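Local coordinates for trichothecene 3-O-acetyltransferase (PDB 2RKV), which probably transfers the acetyl group of acetyl-coenzyme A to the C3 hydroxyl of trichothecene mycotoxins such as T-2 toxin and deoxynivalenol, at residues A229-F234 against C424-L429. Residues are numbered along the deposited sequence; the frame is centred on the assembly and turned at random.
Sequences ASWAFF and CAALSL
The indole of Trp231 lies over Ser428, whose CB sits 3.4 Å from the centroid of the six-membered ring, a CH-pi contact centred on the face. With CG beside the backbone N (chi1 -84°), the indole extends back over the neighbouring strand, and Trp231 CZ3 comes within 3.9 Å of Ala426 CB. Ser428 OG is turned anti to its backbone N (chi1 -172°), where it meets the backbone N of Val408 in a hydrogen bond, while the indole NE1 is bonded to Glu406 O. On the same face of the sheet, Cys424 SG stands over the face of the Phe233 ring, offset toward its rim and 3.9 Å from its centroid, in a sulfur-aromatic contact; Ala426 CB touches the ring edge, 3.6 Å from Phe233 CE2. Strands 229-236 and 423-430 are antiparallel neighbours in the seven-stranded mixed sheet of this BAHD-family acyltransferase, with strand 411-414 beyond 423-430 and the side chain of Trp231 about 7 Å from the bound T-2 toxin. Two-way backbone hydrogen bonds join Ser230 to Leu429, Ala232 to Leu427 and Phe234 to Ala425; the straightest runs from Leu427 N to Ala232 O (2.9 Å, 174°). On the opposite face, under helix 431-439, Phe234 and Leu427 cross at about a right angle, and Phe234 CE1 lies 4.1 Å from Leu427 CD2. Beside Ser230, one water accepts from Ser230 OG (2.6 Å) and donates to Leu429 O.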
loop_
_atom_site.group_PDB
_atom_site.type_symbol
_atom_site.label_atom_id
_atom_site.label_comp_id
_atom_site.label_asym_id
_atom_site.label_seq_id
_atom_site.Cartn_x
_atom_site.Cartn_y
_atom_site.Cartn_z
ATOM N N ALA A 229 -17.370 -8.879 7.648
ATOM C CA ALA A 229 -16.898 -7.790 6.793
ATOM C C ALA A 229 -16.511 -8.301 5.408
ATOM O O ALA A 229 -16.447 -9.513 5.182
ATOM C CB ALA A 229 -15.724 -7.081 7.455
ATOM N N SER A 230 -16.267 -7.378 4.481
ATOM C CA SER A 230 -15.844 -7.752 3.139
ATOM C C SER A 230 -14.945 -6.692 2.505
ATOM O O SER A 230 -14.787 -5.602 3.053
ATOM C CB SER A 230 -17.059 -8.027 2.241
ATOM O OG SER A 230 -17.674 -6.828 1.800
ATOM N N TRP A 231 -14.364 -7.052 1.360
ATOM C CA TRP A 231 -13.600 -6.149 0.495
ATOM C C TRP A 231 -14.397 -5.886 -0.783
ATOM O O TRP A 231 -15.073 -6.780 -1.296
ATOM C CB TRP A 231 -12.275 -6.811 0.092
ATOM C CG TRP A 231 -11.152 -6.670 1.072
ATOM C CD1 TRP A 231 -10.636 -7.642 1.883
ATOM C CD2 TRP A 231 -10.384 -5.486 1.320
ATOM N NE1 TRP A 231 -9.607 -7.130 2.635
ATOM C CE2 TRP A 231 -9.422 -5.811 2.301
ATOM C CE3 TRP A 231 -10.411 -4.180 0.798
ATOM C CZ2 TRP A 231 -8.502 -4.872 2.791
ATOM C CZ3 TRP A 231 -9.498 -3.241 1.286
ATOM C CH2 TRP A 231 -8.556 -3.598 2.275
ATOM N N ALA A 232 -14.287 -4.676 -1.323
ATOM C CA ALA A 232 -14.839 -4.365 -2.634
ATOM C C ALA A 232 -14.076 -3.228 -3.298
ATOM O O ALA A 232 -13.648 -2.279 -2.623
ATOM C CB ALA A 232 -16.321 -3.998 -2.533
ATOM N N PHE A 233 -13.928 -3.303 -4.613
ATOM C CA PHE A 233 -13.456 -2.197 -5.384
ATOM C C PHE A 233 -14.658 -1.374 -5.804
ATOM O O PHE A 233 -15.691 -1.897 -6.120
ATOM C CB PHE A 233 -12.822 -2.640 -6.694
ATOM C CG PHE A 233 -11.425 -3.257 -6.582
ATOM C CD1 PHE A 233 -11.004 -4.149 -7.524
ATOM C CD2 PHE A 233 -10.569 -2.957 -5.555
ATOM C CE1 PHE A 233 -9.784 -4.726 -7.458
ATOM C CE2 PHE A 233 -9.346 -3.518 -5.511
ATOM C CZ PHE A 233 -8.962 -4.405 -6.447
ATOM N N PHE A 234 -14.411 -0.075 -5.837
ATOM C CA PHE A 234 -15.312 0.922 -6.410
ATOM C C PHE A 234 -14.541 1.782 -7.395
ATOM O O PHE A 234 -13.477 2.198 -7.087
ATOM C CB PHE A 234 -15.854 1.834 -5.297
ATOM C CG PHE A 234 -16.715 1.123 -4.296
ATOM C CD1 PHE A 234 -16.195 0.561 -3.168
ATOM C CD2 PHE A 234 -18.071 1.062 -4.476
ATOM C CE1 PHE A 234 -16.993 -0.060 -2.290
ATOM C CE2 PHE A 234 -18.876 0.435 -3.577
ATOM C CZ PHE A 234 -18.356 -0.150 -2.518
ATOM N N CYS A 424 -9.541 3.727 -8.670
ATOM C CA CYS A 424 -10.148 2.526 -8.114
ATOM C C CYS A 424 -9.829 2.475 -6.629
ATOM O O CYS A 424 -8.656 2.426 -6.240
ATOM C CB CYS A 424 -9.617 1.275 -8.808
ATOM S SG CYS A 424 -10.292 -0.265 -8.118
ATOM N N ALA A 425 -10.868 2.526 -5.803
ATOM C CA ALA A 425 -10.700 2.444 -4.355
ATOM C C ALA A 425 -11.092 1.066 -3.830
ATOM O O ALA A 425 -12.184 0.572 -4.133
ATOM C CB ALA A 425 -11.516 3.550 -3.646
ATOM N N ALA A 426 -10.197 0.448 -3.058
ATOM C CA ALA A 426 -10.521 -0.790 -2.337
ATOM C C ALA A 426 -10.955 -0.468 -0.909
ATOM O O ALA A 426 -10.200 0.131 -0.147
ATOM C CB ALA A 426 -9.326 -1.738 -2.329
ATOM N N LEU A 427 -12.184 -0.850 -0.567
ATOM C CA LEU A 427 -12.734 -0.589 0.771
ATOM C C LEU A 427 -13.026 -1.886 1.500
ATOM O O LEU A 427 -13.603 -2.804 0.909
ATOM C CB LEU A 427 -14.035 0.219 0.666
ATOM C CG LEU A 427 -13.910 1.743 0.550
ATOM C CD1 LEU A 427 -13.165 2.195 -0.702
ATOM C CD2 LEU A 427 -15.289 2.360 0.584
ATOM N N SER A 428 -12.602 -1.964 2.759
ATOM C CA SER A 428 -12.999 -3.065 3.640
ATOM C C SER A 428 -13.879 -2.502 4.744
ATOM O O SER A 428 -13.476 -1.600 5.483
ATOM C CB SER A 428 -11.788 -3.801 4.224
ATOM O OG SER A 428 -12.202 -4.972 4.925
ATOM N N LEU A 429 -15.104 -3.012 4.812
ATOM C CA LEU A 429 -16.087 -2.491 5.753
ATOM C C LEU A 429 -16.930 -3.632 6.302
ATOM O O LEU A 429 -17.098 -4.660 5.641
ATOM C CB LEU A 429 -17.000 -1.487 5.045
ATOM C CG LEU A 429 -16.443 -0.140 4.565
ATOM C CD1 LEU A 429 -17.482 0.559 3.687
ATOM C CD2 LEU A 429 -16.002 0.764 5.722
HETATM O O HOH W 1 -19.033 -6.048 3.930
#